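Local coordinates for protein Exo-arabinanase (Penicillium chrysogenum, PDB 3A72) that hydrolyses alpha-1,5-linked L-arabinan as an exo-acting glycoside hydrolase, and binds arabinobiose in its ligand pocket, at residues A[101-106]-A[150-155]; A[25-30]-A[82-87]; A[113-118]-A[131-136]. All coordinates share one frame; numbering follows the deposited sequence.

Contact 1: residues A[101-106]-A[150-155]; sequences LLAGSS and WEPFLL. With AHR (alpha-L-arabinofuranose), chain B.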
loop_
_atom_site.group_PDB
_atom_site.type_symbol
_atom_site.label_atom_id
_atom_site.label_comp_id
_atom_site.label_asym_id
_atom_site.label_seq_id
_atom_site.Cartn_x
_atom_site.Cartn_y
_atom_site.Cartn_z
ATOM N N LEU A 101 -2.766 1.729 13.544
ATOM C CA LEU A 101 -1.866 2.753 13.068
ATOM C C LEU A 101 -2.301 3.265 11.693
ATOM O O LEU A 101 -2.828 2.522 10.865
ATOM C CB LEU A 101 -0.441 2.235 12.969
ATOM C CG LEU A 101 0.119 1.659 14.264
ATOM C CD1 LEU A 101 1.499 1.067 14.041
ATOM C CD2 LEU A 101 0.160 2.748 15.345
ATOM N N LEU A 102 -2.013 4.532 11.468
ATOM C CA LEU A 102 -2.066 5.122 10.133
ATOM C C LEU A 102 -0.725 5.802 9.901
ATOM O O LEU A 102 -0.327 6.676 10.714
ATOM C CB LEU A 102 -3.222 6.098 9.917
ATOM C CG LEU A 102 -3.247 6.716 8.516
ATOM C CD1 LEU A 102 -4.633 6.909 7.987
ATOM C CD2 LEU A 102 -2.503 8.046 8.455
ATOM N N ALA A 103 -0.046 5.450 8.820
ATOM C CA ALA A 103 1.066 6.231 8.312
ATOM C C ALA A 103 0.596 6.961 7.066
ATOM O O ALA A 103 -0.236 6.457 6.313
ATOM C CB ALA A 103 2.261 5.377 8.002
ATOM N N GLY A 104 1.145 8.136 6.779
ATOM C CA GLY A 104 0.809 8.833 5.572
ATOM C C GLY A 104 1.582 10.116 5.468
ATOM O O GLY A 104 2.281 10.485 6.442
ATOM N N SER A 105 1.500 10.814 4.337
ATOM C CA SER A 105 2.380 11.930 4.097
ATOM C C SER A 105 1.667 13.262 4.265
ATOM O O SER A 105 0.685 13.584 3.578
ATOM C CB SER A 105 2.997 11.803 2.713
ATOM O OG SER A 105 4.040 12.754 2.590
ATOM N N SER A 106 2.215 14.071 5.177
ATOM C CA SER A 106 1.840 15.449 5.442
ATOM C C SER A 106 2.597 16.334 4.487
ATOM O O SER A 106 3.832 16.313 4.445
ATOM C CB SER A 106 2.243 15.769 6.892
ATOM O OG SER A 106 2.182 17.171 7.141
ATOM N N TRP A 150 7.973 8.854 -0.065
ATOM C CA TRP A 150 6.645 8.455 -0.511
ATOM C C TRP A 150 6.234 7.084 0.011
ATOM O O TRP A 150 7.077 6.192 0.209
ATOM C CB TRP A 150 6.647 8.339 -1.979
ATOM C CG TRP A 150 7.278 9.260 -2.956
ATOM C CD1 TRP A 150 8.471 9.097 -3.592
ATOM C CD2 TRP A 150 6.692 10.459 -3.507
ATOM N NE1 TRP A 150 8.639 10.122 -4.439
ATOM C CE2 TRP A 150 7.579 10.961 -4.464
ATOM C CE3 TRP A 150 5.511 11.145 -3.259
ATOM C CZ2 TRP A 150 7.310 12.081 -5.213
ATOM C CZ3 TRP A 150 5.221 12.268 -4.031
ATOM C CH2 TRP A 150 6.129 12.710 -4.993
ATOM N N GLU A 151 4.933 6.838 0.080
ATOM C CA GLU A 151 4.377 5.469 -0.047
ATOM C C GLU A 151 4.776 4.517 1.096
ATOM O O GLU A 151 5.306 3.426 0.849
ATOM C CB GLU A 151 4.718 4.884 -1.398
ATOM C CG GLU A 151 4.119 5.670 -2.570
ATOM C CD GLU A 151 4.974 5.740 -3.792
ATOM O OE1 GLU A 151 6.101 5.246 -3.864
ATOM O OE2 GLU A 151 4.490 6.374 -4.835
ATOM N N PRO A 152 4.459 4.839 2.333
ATOM C CA PRO A 152 4.775 3.934 3.434
ATOM C C PRO A 152 3.997 2.607 3.370
ATOM O O PRO A 152 2.806 2.564 2.977
ATOM C CB PRO A 152 4.351 4.688 4.692
ATOM C CG PRO A 152 3.272 5.629 4.202
ATOM C CD PRO A 152 3.759 6.072 2.831
ATOM N N PHE A 153 4.667 1.563 3.813
ATOM C CA PHE A 153 4.083 0.239 4.022
ATOM C C PHE A 153 4.590 -0.265 5.375
ATOM O O PHE A 153 5.809 -0.251 5.590
ATOM C CB PHE A 153 4.468 -0.733 2.883
ATOM C CG PHE A 153 3.737 -2.063 3.005
ATOM C CD1 PHE A 153 2.528 -2.236 2.364
ATOM C CD2 PHE A 153 4.237 -3.074 3.795
ATOM C CE1 PHE A 153 1.798 -3.395 2.547
ATOM C CE2 PHE A 153 3.502 -4.243 3.987
ATOM C CZ PHE A 153 2.304 -4.387 3.377
ATOM N N LEU A 154 3.701 -0.656 6.260
ATOM C CA LEU A 154 4.046 -1.045 7.629
ATOM C C LEU A 154 3.949 -2.561 7.828
ATOM O O LEU A 154 2.998 -3.178 7.363
ATOM C CB LEU A 154 3.120 -0.368 8.646
ATOM C CG LEU A 154 3.127 1.165 8.660
ATOM C CD1 LEU A 154 2.127 1.708 9.653
ATOM C CD2 LEU A 154 4.516 1.739 8.977
ATOM N N LEU A 155 4.910 -3.110 8.566
ATOM C CA LEU A 155 4.935 -4.539 8.870
ATOM C C LEU A 155 5.626 -4.731 10.211
ATOM O O LEU A 155 6.751 -4.202 10.387
ATOM C CB LEU A 155 5.656 -5.283 7.779
ATOM C CG LEU A 155 5.818 -6.819 7.948
ATOM C CD1 LEU A 155 5.602 -7.556 6.627
ATOM C CD2 LEU A 155 7.133 -7.151 8.527
HETATM O O5 AHR B . 3.745 10.077 -7.494
HETATM C C5 AHR B . 4.798 9.473 -6.674
HETATM C C4 AHR B . 5.498 8.433 -7.502
HETATM O O4 AHR B . 4.589 7.345 -7.712
HETATM C C3 AHR B . 6.709 7.833 -6.796
HETATM O O3 AHR B . 7.881 8.610 -7.101
HETATM C C2 AHR B . 6.766 6.410 -7.404
HETATM O O2 AHR B . 7.265 5.430 -6.496
HETATM C C1 AHR B . 5.332 6.129 -7.851
HETATM O O1 AHR B . 5.295 5.828 -9.276
#
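A103 meets P152 and L154 where two neighbouring blades of a six-bladed beta-propeller, the sialidase-type fold, pack face to face near its central axis. Strand 101-106 is the second strand of one blade and 150-155 lies on the innermost strand of the next; they run nearly antiparallel (169°) with axes 6.8 Å apart, and no hydrogen bond joins them. The seam is apolar. A103 CB lies against the proline ring at P152 CG, 3.9 Å away, and P152 CG also touches the backbone at G104 N. On its other flank the same methyl meets L154 CD1 at 4.0 Å. L154 keeps CG anti to its carbonyl carbon (chi1 -60°) and then extends, which pushes CD1 across the gap to reach L101 CB as well, at 4.2 Å. C163 packs on both P152 and L154.

The upstream end of 150-155 turns away from this seam into the sugar pocket. The W150 indole lies under the arabinofuranose of chain B, whose C5 stands 3.6 Å above the ring plane, over its centre. E151 points both carboxylate oxygens at the same sugar, and its OE1 is also hydrogen-bonded to S166 OG. E151 OE1 is 2.9 Å from the sugar O2, close enough for a hydrogen bond, though that hydroxyl could be directed elsewhere, and E151 OE2 is 3.0 Å from the ring oxygen O4.

Contact 2: residues A[25-30]-A[82-87]; sequences YPRNEQ and QPFLYS. With AHR (alpha-L-arabinofuranose), chain C.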
loop_
_atom_site.group_PDB
_atom_site.type_symbol
_atom_site.label_atom_id
_atom_site.label_comp_id
_atom_site.label_asym_id
_atom_site.label_seq_id
_atom_site.Cartn_x
_atom_site.Cartn_y
_atom_site.Cartn_z
ATOM N N TYR A 25 -5.565 6.227 -4.302
ATOM C CA TYR A 25 -4.661 5.553 -3.391
ATOM C C TYR A 25 -5.431 4.843 -2.271
ATOM O O TYR A 25 -5.406 5.246 -1.100
ATOM C CB TYR A 25 -3.599 6.507 -2.844
ATOM C CG TYR A 25 -2.316 5.831 -2.408
ATOM C CD1 TYR A 25 -1.167 5.941 -3.200
ATOM C CD2 TYR A 25 -2.241 5.054 -1.246
ATOM C CE1 TYR A 25 0.035 5.316 -2.840
ATOM C CE2 TYR A 25 -1.031 4.436 -0.879
ATOM C CZ TYR A 25 0.070 4.574 -1.671
ATOM O OH TYR A 25 1.290 4.002 -1.332
ATOM N N PRO A 26 -6.164 3.775 -2.612
ATOM C CA PRO A 26 -6.966 3.076 -1.608
ATOM C C PRO A 26 -6.089 2.290 -0.679
ATOM O O PRO A 26 -5.174 1.584 -1.135
ATOM C CB PRO A 26 -7.802 2.113 -2.452
ATOM C CG PRO A 26 -6.889 1.788 -3.615
ATOM C CD PRO A 26 -6.195 3.094 -3.925
ATOM N N ARG A 27 -6.392 2.287 0.601
ATOM C CA ARG A 27 -5.791 1.353 1.569
ATOM C C ARG A 27 -6.906 0.914 2.512
ATOM O O ARG A 27 -7.878 1.609 2.745
ATOM C CB ARG A 27 -4.592 1.951 2.302
ATOM C CG ARG A 27 -3.370 2.154 1.395
ATOM C CD ARG A 27 -2.744 0.833 1.025
ATOM N NE ARG A 27 -1.512 0.945 0.242
ATOM C CZ ARG A 27 -1.458 0.905 -1.103
ATOM N NH1 ARG A 27 -2.535 0.832 -1.848
ATOM N NH2 ARG A 27 -0.258 0.930 -1.671
ATOM N N ASN A 28 -6.701 -0.264 3.139
ATOM C CA ASN A 28 -7.705 -0.810 4.018
ATOM C C ASN A 28 -7.032 -1.656 5.101
ATOM O O ASN A 28 -5.835 -1.967 5.040
ATOM C CB ASN A 28 -8.770 -1.553 3.210
ATOM C CG ASN A 28 -8.141 -2.614 2.379
ATOM O OD1 ASN A 28 -7.478 -3.541 2.846
ATOM N ND2 ASN A 28 -8.263 -2.584 1.097
ATOM N N GLU A 29 -7.820 -2.035 6.077
ATOM C CA GLU A 29 -7.387 -2.957 7.124
ATOM C C GLU A 29 -8.595 -3.766 7.574
ATOM O O GLU A 29 -9.715 -3.280 7.512
ATOM C CB GLU A 29 -6.728 -2.226 8.299
ATOM C CG GLU A 29 -6.171 -3.043 9.440
ATOM C CD GLU A 29 -5.121 -4.035 9.008
ATOM O OE1 GLU A 29 -3.898 -4.003 9.350
ATOM O OE2 GLU A 29 -5.568 -5.002 8.358
ATOM N N GLN A 30 -8.357 -4.973 8.054
ATOM C CA GLN A 30 -9.370 -5.770 8.727
ATOM C C GLN A 30 -8.920 -5.886 10.193
ATOM O O GLN A 30 -7.817 -6.318 10.482
ATOM C CB GLN A 30 -9.549 -7.156 8.106
ATOM C CG GLN A 30 -10.650 -7.892 8.829
ATOM C CD GLN A 30 -10.948 -9.243 8.237
ATOM O OE1 GLN A 30 -10.061 -10.015 7.840
ATOM N NE2 GLN A 30 -12.239 -9.578 8.143
ATOM N N GLN A 82 -0.823 9.070 0.202
ATOM C CA GLN A 82 -0.242 7.762 0.497
ATOM C C GLN A 82 -0.454 7.289 1.942
ATOM O O GLN A 82 0.463 6.936 2.646
ATOM C CB GLN A 82 1.248 7.778 0.134
ATOM C CG GLN A 82 1.440 8.051 -1.353
ATOM C CD GLN A 82 2.561 8.996 -1.714
ATOM O OE1 GLN A 82 3.528 9.172 -0.944
ATOM N NE2 GLN A 82 2.476 9.573 -2.895
ATOM N N PRO A 83 -1.738 7.199 2.350
ATOM C CA PRO A 83 -2.032 6.625 3.664
ATOM C C PRO A 83 -1.713 5.145 3.676
ATOM O O PRO A 83 -1.538 4.469 2.647
ATOM C CB PRO A 83 -3.547 6.841 3.803
ATOM C CG PRO A 83 -4.050 6.764 2.382
ATOM C CD PRO A 83 -2.953 7.469 1.589
ATOM N N PHE A 84 -1.684 4.579 4.875
ATOM C CA PHE A 84 -1.528 3.137 5.097
ATOM C C PHE A 84 -2.069 2.822 6.465
ATOM O O PHE A 84 -1.614 3.398 7.462
ATOM C CB PHE A 84 -0.042 2.681 5.009
ATOM C CG PHE A 84 0.039 1.185 4.973
ATOM C CD1 PHE A 84 -0.201 0.517 3.808
ATOM C CD2 PHE A 84 0.270 0.427 6.103
ATOM C CE1 PHE A 84 -0.228 -0.839 3.711
ATOM C CE2 PHE A 84 0.263 -0.949 6.041
ATOM C CZ PHE A 84 0.023 -1.597 4.858
ATOM N N LEU A 85 -3.033 1.902 6.566
ATOM C CA LEU A 85 -3.609 1.422 7.810
ATOM C C LEU A 85 -2.953 0.129 8.252
ATOM O O LEU A 85 -2.740 -0.762 7.419
ATOM C CB LEU A 85 -5.106 1.223 7.684
ATOM C CG LEU A 85 -5.932 2.492 7.628
ATOM C CD1 LEU A 85 -7.332 2.155 7.122
ATOM C CD2 LEU A 85 -6.021 3.125 9.015
ATOM N N TYR A 86 -2.697 -0.013 9.564
ATOM C CA TYR A 86 -2.084 -1.255 10.045
ATOM C C TYR A 86 -2.490 -1.540 11.499
ATOM O O TYR A 86 -2.169 -0.754 12.398
ATOM C CB TYR A 86 -0.568 -1.162 10.000
ATOM C CG TYR A 86 0.141 -2.457 10.246
ATOM C CD1 TYR A 86 -0.159 -3.613 9.527
ATOM C CD2 TYR A 86 1.139 -2.572 11.209
ATOM C CE1 TYR A 86 0.482 -4.807 9.749
ATOM C CE2 TYR A 86 1.824 -3.775 11.434
ATOM C CZ TYR A 86 1.488 -4.863 10.704
ATOM O OH TYR A 86 2.197 -6.053 10.935
ATOM N N SER A 87 -3.193 -2.626 11.701
ATOM C CA SER A 87 -3.549 -3.116 13.051
ATOM C C SER A 87 -2.367 -3.910 13.563
ATOM O O SER A 87 -1.981 -4.923 12.963
ATOM C CB SER A 87 -4.816 -3.948 12.969
ATOM O OG SER A 87 -5.173 -4.461 14.232
HETATM O O5 AHR C . -0.017 9.278 -4.386
HETATM C C5 AHR C . -0.156 10.537 -5.108
HETATM C C4 AHR C . 0.757 10.502 -6.315
HETATM O O4 AHR C . 2.144 10.455 -5.835
HETATM C C3 AHR C . 0.732 11.816 -7.084
HETATM O O3 AHR C . -0.346 11.855 -8.040
HETATM C C2 AHR C . 2.082 11.736 -7.826
HETATM O O2 AHR C . 2.597 13.039 -8.183
HETATM C C1 AHR C . 3.002 11.057 -6.801
HETATM O O HOH W 1 1.326 4.235 1.350
HETATM O O HOH W 2 -3.507 -0.327 4.674
HETATM O O HOH W 3 -2.511 -3.541 6.979
#
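Y25 sets one face of its phenol ring over the CA of Q82, whose amide plane is turned 45° from the ring, where the inner strands of two propeller blades run parallel, 5.9 Å apart. Q82 CA sits 3.7 Å from the Y25 centroid, a CH-pi contact, and Q82 CG lies 3.4 Å from Y25 CE1. Q82 NE2 in turn gives the arabinofuranose O5 of chain C a straight hydrogen bond (2.9 Å).

R27 bends at chi2 (-71°), bringing its guanidinium under Y25 CE2 and turning NE to the rim of F84. The two planes are 88° apart, with R27 CD 3.8 Å from F84 CD1, while R27 NH1 bonds back to P26 O.

E29 folds at chi2 so that OE1 takes S87 N at 2.8 Å, the one direct hydrogen bond across the strands, met on the anti side, out of the carboxylate plane. Water 3 bonds L85 O and, weakly, E29 OE1. E29 OE2 pairs with R319 in a salt bridge.

Strand 36-42 flanks 25-30 within its blade and packs T39 on P83 and L85; on the other side of 82-87, strand 149-157 of the next blade along packs L154 on F84 and Y86.

Contact 3: residues A[113-118]-A[131-136]; sequences STDIVL and VSHIAA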
loop_
_atom_site.group_PDB
_atom_site.type_symbol
_atom_site.label_atom_id
_atom_site.label_comp_id
_atom_site.label_asym_id
_atom_site.label_seq_id
_atom_site.Cartn_x
_atom_site.Cartn_y
_atom_site.Cartn_z
ATOM N N SER A 113 7.075 19.960 0.351
ATOM C CA SER A 113 7.758 19.017 1.232
ATOM C C SER A 113 6.901 17.783 1.425
ATOM O O SER A 113 5.714 17.809 1.158
ATOM C CB SER A 113 8.087 19.672 2.568
ATOM O OG SER A 113 6.920 20.138 3.230
ATOM N N THR A 114 7.545 16.745 1.945
ATOM C CA THR A 114 6.916 15.469 2.288
ATOM C C THR A 114 7.314 15.061 3.692
ATOM O O THR A 114 8.442 15.306 4.114
ATOM C CB THR A 114 7.307 14.388 1.248
ATOM O OG1 THR A 114 8.730 14.450 1.009
ATOM C CG2 THR A 114 6.581 14.569 -0.050
ATOM N N ASP A 115 6.412 14.438 4.429
ATOM C CA ASP A 115 6.678 14.052 5.800
ATOM C C ASP A 115 5.777 12.875 6.139
ATOM O O ASP A 115 4.563 13.047 6.361
ATOM C CB ASP A 115 6.440 15.218 6.734
ATOM C CG ASP A 115 6.728 14.990 8.159
ATOM O OD1 ASP A 115 7.205 13.941 8.588
ATOM O OD2 ASP A 115 6.490 15.967 8.971
ATOM N N ILE A 116 6.348 11.684 6.156
ATOM C CA ILE A 116 5.608 10.470 6.524
ATOM C C ILE A 116 5.500 10.461 8.028
ATOM O O ILE A 116 6.530 10.343 8.738
ATOM C CB ILE A 116 6.273 9.204 5.983
ATOM C CG1 ILE A 116 6.330 9.219 4.471
ATOM C CG2 ILE A 116 5.542 7.986 6.512
ATOM C CD1 ILE A 116 7.205 8.120 3.883
ATOM N N VAL A 117 4.275 10.597 8.504
ATOM C CA VAL A 117 3.926 10.673 9.927
ATOM C C VAL A 117 3.113 9.439 10.317
ATOM O O VAL A 117 2.486 8.787 9.480
ATOM C CB VAL A 117 3.188 11.964 10.232
ATOM C CG1 VAL A 117 4.109 13.174 10.041
ATOM C CG2 VAL A 117 1.880 12.113 9.474
ATOM N N LEU A 118 3.143 9.145 11.604
ATOM C CA LEU A 118 2.496 8.003 12.214
ATOM C C LEU A 118 1.494 8.472 13.274
ATOM O O LEU A 118 1.886 9.170 14.211
ATOM C CB LEU A 118 3.535 7.035 12.844
ATOM C CG LEU A 118 2.970 5.717 13.326
ATOM C CD1 LEU A 118 2.530 4.851 12.196
ATOM C CD2 LEU A 118 4.010 5.024 14.202
ATOM N N VAL A 131 1.884 10.143 16.853
ATOM C CA VAL A 131 2.944 9.415 17.539
ATOM C C VAL A 131 4.317 9.899 17.159
ATOM O O VAL A 131 5.114 10.253 18.064
ATOM C CB VAL A 131 2.819 7.877 17.306
ATOM C CG1 VAL A 131 3.902 7.186 18.096
ATOM C CG2 VAL A 131 1.448 7.348 17.698
ATOM N N SER A 132 4.673 9.921 15.868
ATOM C CA SER A 132 6.011 10.326 15.485
ATOM C C SER A 132 6.056 10.666 13.989
ATOM O O SER A 132 5.203 10.257 13.207
ATOM C CB SER A 132 7.007 9.249 15.818
ATOM O OG SER A 132 6.707 8.132 15.066
ATOM N N HIS A 133 7.130 11.382 13.643
ATOM C CA HIS A 133 7.562 11.443 12.256
ATOM C C HIS A 133 8.400 10.209 11.963
ATOM O O HIS A 133 9.248 9.835 12.767
ATOM C CB HIS A 133 8.477 12.628 12.027
ATOM C CG HIS A 133 7.831 13.945 12.277
ATOM N ND1 HIS A 133 7.737 14.710 13.451
ATOM C CD2 HIS A 133 7.186 14.638 11.357
ATOM C CE1 HIS A 133 7.040 15.828 13.179
ATOM N NE2 HIS A 133 6.684 15.807 11.896
ATOM N N ILE A 134 8.176 9.594 10.804
ATOM C CA ILE A 134 9.037 8.475 10.347
ATOM C C ILE A 134 10.175 9.020 9.503
ATOM O O ILE A 134 11.346 8.764 9.783
ATOM C CB ILE A 134 8.171 7.435 9.576
ATOM C CG1 ILE A 134 6.947 7.005 10.384
ATOM C CG2 ILE A 134 9.058 6.271 9.185
ATOM C CD1 ILE A 134 6.129 5.871 9.825
ATOM N N ALA A 135 9.834 9.779 8.451
ATOM C CA ALA A 135 10.827 10.206 7.469
ATOM C C ALA A 135 10.274 11.393 6.718
ATOM O O ALA A 135 9.114 11.365 6.328
ATOM C CB ALA A 135 11.111 9.074 6.473
ATOM N N ALA A 136 11.108 12.397 6.457
ATOM C CA ALA A 136 10.681 13.611 5.770
ATOM C C ALA A 136 11.635 13.902 4.620
ATOM O O ALA A 136 12.802 13.508 4.639
ATOM C CB ALA A 136 10.562 14.780 6.697
#
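I134 extends between I116 and L118 in the outer beta hairpin of a propeller blade, where strands 114-118 and 131-136 pair antiparallel through two classic beta bulges. The isoleucine has CG1 anti to its carbonyl carbon (chi1 -52°) and a straight chain beyond, and its terminal CD1 therefore lies across both partners. I134 CD1 is 4.0 Å from I116 CG2 and 4.1 Å from L118 CB. I116 and I134 cross at a slant rather than lying alongside. Toward the hairpin turn, L118 CD2 approaches V131 CB more loosely, at 4.4 Å.

I116, L118, S132 and A135 share one face of the sheet, the face turned to the next blade, where Y165 packs on I116 and A135, P152 on I116 and L154 on L118. D115, V117, H133 and A136 take the other face. The D115 carboxylate and H133 ring planes are nearly parallel in orientation (10°), but their close approach is doubtful; V117 and H133 lie side by side and point the same way.

Each bulge puts two N-H groups on one carbonyl. I116 O takes I134 N at 2.7 Å and, weakly, A135 N at 3.4 Å. L118 O takes V131 N at 2.8 Å and S132 N, again weakly, at 3.3 Å. In return I116 N bonds to A135 O, and L118 N to S132 O at 2.8 Å.

The chemistry implies a strand pair joined by its backbone, with apolar groups toward the next blade, where S132 OG is satisfied by L186 O and W189 NE1. The D115 face is more polar, with H133 and A136 exposed at its rim. D115 itself is buried: N75 ND2 holds OD2, while OD1 has no partner in the model as built.

In the fold
From the N terminus, strand 23-30 opens the first of these blades, and contact 2 closes a loop of 51 residues, holding the rest of that blade, when the chain returns as strand 82-87. The next blade follows as 82-87, 100-106, 114-121 and 129-137. Contact 3 is its last hairpin and closes the shortest loop, 12 residues. Contact 1 spans 43 residues, from 101-106 to the inner strand of the third blade, and encloses contact 3; contact 2 precedes both in series. Contacts 1 and 2 thus tie the middle blade to its neighbours on either side, and contact 3 binds its outer strands. Q82 OE1 and E151 N join contacts 1 and 2 beside the sugar pocket.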